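Local atomic coordinates of particle-associated lyase (Acinetobacter bacteriophage AP22, PDB entry 4Y9V), a protein that probably cleaves the capsular polysaccharide of Acinetobacter baumannii as a trimeric phage tailspike lyase. Residues E60-V65 against R82-N87; D359-N364 against K387-T392. All blocks are in the same frame, centred on the assembly; numbering follows the deposited sequence.

Contact 1 of 2, residues E60-V65 against R82-N87; sequences EDISTV and REYIVN
Asp61 and Ile62, at the entry to helix 63-71, dock beside strand 83-85 and the turn that follows it, a mixed polar and apolar contact between a helix start and a strand near the N-terminal end of the beta-helix. The strand's other neighbour is 105-109, with which it pairs in parallel; on this side the chain offers a helix start in place of another strand. Ile62 N nevertheless gives a nearly straight strand-like bond to Ile85 O (2.9 Å, 173° at the hydrogen). Two residues earlier, Glu60 O and Ile85 N are joined through a water, modelled at two closely spaced sites.

Asp61 carries the polar half. With CG anti to the backbone N (chi1 -176°), its carboxylate swings towards Asn87, and OD1 takes three bonds. Asn87 N reaches it at 3.1 Å from well out of the carboxylate plane, Ser63 N closes an Asx turn at 3.0 Å, and Ser63 OG comes in on the syn side at 2.7 Å. A short acid suits this place because it can accept from its own turn and from the facing segment 82-87 at once. OD2 lies over Asn87 CB, and a water donates to both OD2 and Asn87 OD1.

The apolar half is Ile62, whose CD1 rests on Tyr84 CB at 3.6 Å while CG1 meets Val86 CG2 at 3.8 Å. A branched aliphatic chain fits here, since Leu51 of helix 47-54 also packs on it, and Phe106 and Phe108 of strand 105-109 lie against Val86.

Three donors converging on OD1 would be expected to stabilise the carboxylate as an anion and to fix its rotation, tying the start of the helix to the turn after the strand.

Contact 2 of 2, residues D359-N364 against K387-T392; sequences DNEYSN and KLTNNT
Strand 360-363 runs parallel to strand 387-389, their axes 4.8 Å apart and 15° from alignment, and four backbone bonds join them, from Lys387 N to Asn360 O through to Asn364 N to Thr389 O.

On one face Glu361, CG anti to the backbone N (chi1 -179°), is long enough to reach Thr389, whose short hydroxyl OG1 donates to OE2 at 2.7 Å on the anti side of the carboxylate. Its other oxygen, OE1, lies 4.5 Å from Lys387 NZ, and a water links the two. Lys387 NZ also bonds Asn390 of a neighbouring subunit, so the long lysine serves the trimer interface.

Tyr362 and Leu388 occupy the face turned into the core, with Tyr362 CB 3.9 Å from Leu388 CD2. A tyrosine suits the place: its ring meets Tyr345 and Phe355, and its hydroxyl bonds Thr354 O. Where segment 387-392 turns a corner at Asn390, the amide of Asn391 uses donor and acceptor together: ND2 donates to Tyr362 O at 3.0 Å, from above the carbonyl plane, and OD1 accepts from Cys365 N. Tyr362 O also accepts from Thr389 N.

Parallel strands stacked coil on coil are characteristic of the right-handed beta-helix of the pectin lyase-like fold; the Tyr362-Tyr345 ring contact and the Asn391 bonds are features of this protein that fit it.

Contact 1 and contact 2 lie at separate levels of one elongated beta-helical chain, their centres 46 Å apart and their nearest atoms about 34 Å apart, so they do not touch. Along the sequence 60-65/82-87 is complete before 359-364/387-392 begins. The centre of contact 1 lies about 41 Å from the centre of the chain, and no other subunit touches it; that of contact 2 is only about 8 Å away, and contact 2 meets both partner chains of the trimer. The Asn360 side chain of contact 2 comes within about 12 Å of a bound sugar unit, and that of Thr389 is about 8 Å from a bound sodium ion, yet neither contact contributes a residue to the glycan pocket.

Contact 1 of 2, residues E60-V65 against R82-N87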
loop_
_atom_site.group_PDB
_atom_site.type_symbol
_atom_site.label_atom_id
_atom_site.label_comp_id
_atom_site.label_asym_id
_atom_site.label_seq_id
_atom_site.Cartn_x
_atom_site.Cartn_y
_atom_site.Cartn_z
ATOM N N GLU A 60 2.868 18.330 46.837
ATOM C CA GLU A 60 2.851 19.760 46.563
ATOM C C GLU A 60 3.158 20.018 45.096
ATOM O O GLU A 60 3.611 19.136 44.377
ATOM C CB GLU A 60 3.881 20.482 47.460
ATOM C CG GLU A 60 3.440 20.458 48.924
ATOM C CD GLU A 60 4.447 21.020 49.882
ATOM O OE1 GLU A 60 5.703 20.949 49.714
ATOM O OE2 GLU A 60 3.925 21.357 50.992
ATOM N N ASP A 61 2.947 21.252 44.631
ATOM C CA ASP A 61 3.370 21.617 43.280
ATOM C C ASP A 61 4.878 21.400 43.135
ATOM O O ASP A 61 5.661 21.956 43.915
ATOM C CB ASP A 61 2.999 23.098 43.054
ATOM C CG ASP A 61 3.273 23.654 41.677
ATOM O OD1 ASP A 61 3.668 22.906 40.767
ATOM O OD2 ASP A 61 3.041 24.876 41.503
ATOM N N ILE A 62 5.272 20.614 42.142
ATOM C CA ILE A 62 6.662 20.312 41.901
ATOM C C ILE A 62 7.267 21.148 40.770
ATOM O O ILE A 62 8.392 20.881 40.364
ATOM C CB ILE A 62 6.900 18.808 41.650
ATOM C CG1 ILE A 62 6.343 18.349 40.297
ATOM C CG2 ILE A 62 6.402 17.968 42.814
ATOM C CD1 ILE A 62 6.887 17.010 39.835
ATOM N N SER A 63 6.554 22.181 40.315
ATOM C CA SER A 63 7.090 23.021 39.233
ATOM C C SER A 63 8.505 23.533 39.516
ATOM O O SER A 63 9.371 23.485 38.627
ATOM C CB SER A 63 6.185 24.205 39.010
ATOM O OG SER A 63 4.899 23.799 38.535
ATOM N N THR A 64 8.746 24.037 40.714
ATOM C CA THR A 64 10.068 24.576 41.005
ATOM C C THR A 64 11.108 23.479 40.974
ATOM O O THR A 64 12.307 23.754 40.680
ATOM C CB THR A 64 10.161 25.311 42.352
ATOM O OG1 THR A 64 9.877 24.417 43.417
ATOM C CG2 THR A 64 9.296 26.546 42.378
ATOM N N VAL A 65 10.751 22.252 41.300
ATOM C CA VAL A 65 11.662 21.125 41.319
ATOM C C VAL A 65 12.026 20.726 39.895
ATOM O O VAL A 65 13.201 20.565 39.582
ATOM C CB VAL A 65 11.067 19.944 42.124
ATOM C CG1 VAL A 65 12.087 18.838 42.221
ATOM C CG2 VAL A 65 10.647 20.413 43.505
ATOM N N ARG A 82 3.877 8.379 41.029
ATOM C CA ARG A 82 2.939 9.146 41.828
ATOM C C ARG A 82 2.217 10.082 40.852
ATOM O O ARG A 82 2.705 10.304 39.746
ATOM C CB ARG A 82 3.602 10.046 42.928
ATOM C CG ARG A 82 4.542 9.372 43.893
ATOM C CD ARG A 82 5.019 10.395 44.921
ATOM N NE ARG A 82 5.952 9.930 45.925
ATOM C CZ ARG A 82 7.275 9.931 45.794
ATOM N NH1 ARG A 82 7.872 10.316 44.669
ATOM N NH2 ARG A 82 8.023 9.551 46.813
ATOM N N GLU A 83 1.124 10.682 41.306
ATOM C CA GLU A 83 0.533 11.820 40.611
ATOM C C GLU A 83 1.122 13.100 41.215
ATOM O O GLU A 83 0.990 13.297 42.448
ATOM C CB GLU A 83 -0.972 11.824 40.671
ATOM C CG GLU A 83 -1.573 12.967 39.889
ATOM C CD GLU A 83 -3.064 12.925 39.762
ATOM O OE1 GLU A 83 -3.579 11.871 39.329
ATOM O OE2 GLU A 83 -3.761 13.950 40.025
ATOM N N TYR A 84 1.727 13.929 40.400
ATOM C CA TYR A 84 2.385 15.161 40.839
ATOM C C TYR A 84 1.656 16.369 40.293
ATOM O O TYR A 84 1.419 16.470 39.073
ATOM C CB TYR A 84 3.808 15.209 40.321
ATOM C CG TYR A 84 4.691 14.073 40.759
ATOM C CD1 TYR A 84 5.344 14.097 41.975
ATOM C CD2 TYR A 84 4.888 12.955 39.954
ATOM C CE1 TYR A 84 6.167 13.065 42.380
ATOM C CE2 TYR A 84 5.697 11.916 40.347
ATOM C CZ TYR A 84 6.352 11.961 41.549
ATOM O OH TYR A 84 7.180 10.962 41.977
ATOM N N ILE A 85 1.402 17.358 41.153
ATOM C CA ILE A 85 0.907 18.660 40.733
ATOM C C ILE A 85 2.020 19.425 40.012
ATOM O O ILE A 85 3.131 19.549 40.538
ATOM C CB ILE A 85 0.419 19.438 41.954
ATOM C CG1 ILE A 85 -0.782 18.750 42.577
ATOM C CG2 ILE A 85 0.137 20.882 41.607
ATOM C CD1 ILE A 85 -1.191 19.306 43.939
ATOM N N VAL A 86 1.709 19.961 38.819
ATOM C CA VAL A 86 2.618 20.798 38.061
ATOM C C VAL A 86 1.804 21.993 37.536
ATOM O O VAL A 86 1.208 21.938 36.465
ATOM C CB VAL A 86 3.306 20.071 36.895
ATOM C CG1 VAL A 86 4.273 20.995 36.192
ATOM C CG2 VAL A 86 3.991 18.793 37.369
ATOM N N ASN A 87 1.762 23.094 38.317
ATOM C CA ASN A 87 0.934 24.216 37.929
ATOM C C ASN A 87 1.567 25.159 36.920
ATOM O O ASN A 87 0.860 25.975 36.328
ATOM C CB ASN A 87 0.463 24.976 39.178
ATOM C CG ASN A 87 -0.588 24.177 39.958
ATOM O OD1 ASN A 87 -0.597 24.353 41.183
ATOM N ND2 ASN A 87 -1.419 23.478 39.266
HETATM O O HOH W 1 2.076 16.819 43.850
HETATM O O HOH W 2 2.675 16.812 43.712
HETATM O O HOH W 3 0.970 26.035 42.758
#

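Contact 2 of 2, residues D359-N364 against K387-T392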
loop_
_atom_site.group_PDB
_atom_site.type_symbol
_atom_site.label_atom_id
_atom_site.label_comp_id
_atom_site.label_asym_id
_atom_site.label_seq_id
_atom_site.Cartn_x
_atom_site.Cartn_y
_atom_site.Cartn_z
ATOM N N ASP A 359 -2.073 17.211 -4.015
ATOM C CA ASP A 359 -1.089 16.142 -4.007
ATOM C C ASP A 359 -1.165 15.316 -2.741
ATOM O O ASP A 359 -0.168 14.962 -2.117
ATOM C CB ASP A 359 0.317 16.660 -4.314
ATOM C CG ASP A 359 0.438 17.160 -5.755
ATOM O OD1 ASP A 359 -0.325 16.713 -6.642
ATOM O OD2 ASP A 359 1.366 17.946 -5.967
ATOM N N ASN A 360 -2.418 14.972 -2.363
ATOM C CA ASN A 360 -2.730 14.221 -1.159
ATOM C C ASN A 360 -3.516 12.969 -1.530
ATOM O O ASN A 360 -4.083 12.884 -2.620
ATOM C CB ASN A 360 -3.526 15.072 -0.173
ATOM C CG ASN A 360 -2.718 16.226 0.393
ATOM O OD1 ASN A 360 -1.512 16.096 0.644
ATOM N ND2 ASN A 360 -3.371 17.366 0.594
ATOM N N GLU A 361 -3.581 12.025 -0.587
ATOM C CA GLU A 361 -4.248 10.745 -0.854
ATOM C C GLU A 361 -4.896 10.181 0.395
ATOM O O GLU A 361 -4.332 10.245 1.491
ATOM C CB GLU A 361 -3.216 9.739 -1.403
ATOM C CG GLU A 361 -3.766 8.362 -1.760
ATOM C CD GLU A 361 -2.799 7.505 -2.573
ATOM O OE1 GLU A 361 -1.571 7.699 -2.421
ATOM O OE2 GLU A 361 -3.276 6.632 -3.319
ATOM N N TYR A 362 -6.075 9.595 0.202
ATOM C CA TYR A 362 -6.630 8.583 1.110
ATOM C C TYR A 362 -6.660 7.277 0.318
ATOM O O TYR A 362 -7.272 7.246 -0.767
ATOM C CB TYR A 362 -8.045 8.893 1.619
ATOM C CG TYR A 362 -8.111 10.054 2.593
ATOM C CD1 TYR A 362 -8.113 11.372 2.160
ATOM C CD2 TYR A 362 -8.151 9.819 3.953
ATOM C CE1 TYR A 362 -8.167 12.418 3.058
ATOM C CE2 TYR A 362 -8.213 10.865 4.867
ATOM C CZ TYR A 362 -8.199 12.183 4.416
ATOM O OH TYR A 362 -8.251 13.162 5.357
ATOM N N SER A 363 -6.010 6.240 0.820
ATOM C CA SER A 363 -5.963 4.950 0.131
ATOM C C SER A 363 -6.303 3.835 1.106
ATOM O O SER A 363 -5.886 3.853 2.259
ATOM C CB SER A 363 -4.593 4.707 -0.499
ATOM O OG SER A 363 -3.540 4.851 0.441
ATOM N N ASN A 364 -7.052 2.849 0.609
ATOM C CA ASN A 364 -7.345 1.659 1.405
ATOM C C ASN A 364 -8.006 2.017 2.749
ATOM O O ASN A 364 -7.825 1.259 3.718
ATOM C CB ASN A 364 -6.086 0.813 1.631
ATOM C CG ASN A 364 -5.468 0.429 0.304
ATOM O OD1 ASN A 364 -6.109 -0.195 -0.520
ATOM N ND2 ASN A 364 -4.217 0.867 0.123
ATOM N N LYS A 387 -6.095 12.072 -4.590
ATOM C CA LYS A 387 -6.158 10.656 -4.947
ATOM C C LYS A 387 -6.967 9.882 -3.909
ATOM O O LYS A 387 -6.688 9.953 -2.706
ATOM C CB LYS A 387 -4.754 10.054 -5.019
ATOM C CG LYS A 387 -3.864 10.629 -6.090
ATOM C CD LYS A 387 -2.427 10.156 -6.068
ATOM C CE LYS A 387 -2.278 8.767 -6.480
ATOM N NZ LYS A 387 -0.957 8.190 -6.856
ATOM N N LEU A 388 -7.951 9.133 -4.383
ATOM C CA LEU A 388 -8.812 8.308 -3.546
ATOM C C LEU A 388 -8.718 6.877 -4.086
ATOM O O LEU A 388 -9.410 6.524 -5.032
ATOM C CB LEU A 388 -10.231 8.825 -3.586
ATOM C CG LEU A 388 -10.448 10.177 -2.902
ATOM C CD1 LEU A 388 -11.823 10.706 -3.193
ATOM C CD2 LEU A 388 -10.219 10.062 -1.388
ATOM N N THR A 389 -7.830 6.078 -3.487
ATOM C CA THR A 389 -7.394 4.843 -4.093
ATOM C C THR A 389 -7.909 3.663 -3.275
ATOM O O THR A 389 -7.457 3.430 -2.144
ATOM C CB THR A 389 -5.877 4.810 -4.209
ATOM O OG1 THR A 389 -5.455 6.043 -4.771
ATOM C CG2 THR A 389 -5.421 3.640 -5.066
ATOM N N ASN A 390 -8.856 2.902 -3.824
ATOM C CA ASN A 390 -9.275 1.653 -3.192
ATOM C C ASN A 390 -9.850 1.846 -1.797
ATOM O O ASN A 390 -9.668 0.976 -0.927
ATOM C CB ASN A 390 -8.187 0.609 -3.241
ATOM C CG ASN A 390 -8.749 -0.738 -3.583
ATOM O OD1 ASN A 390 -9.950 -0.968 -3.540
ATOM N ND2 ASN A 390 -7.867 -1.654 -3.887
ATOM N N ASN A 391 -10.593 2.933 -1.567
ATOM C CA ASN A 391 -11.271 3.110 -0.285
ATOM C C ASN A 391 -12.624 2.389 -0.287
ATOM O O ASN A 391 -13.199 2.119 -1.338
ATOM C CB ASN A 391 -11.492 4.596 0.007
ATOM C CG ASN A 391 -10.193 5.362 0.061
ATOM O OD1 ASN A 391 -9.233 4.987 0.747
ATOM N ND2 ASN A 391 -10.144 6.476 -0.681
ATOM N N THR A 392 -13.126 2.171 0.932
ATOM C CA THR A 392 -14.490 1.706 1.157
ATOM C C THR A 392 -15.245 2.859 1.831
ATOM O O THR A 392 -14.793 3.374 2.848
ATOM C CB THR A 392 -14.515 0.450 2.010
ATOM O OG1 THR A 392 -13.769 -0.560 1.323
ATOM C CG2 THR A 392 -15.927 -0.031 2.208
HETATM O O HOH W 4 0.139 7.099 -4.471
#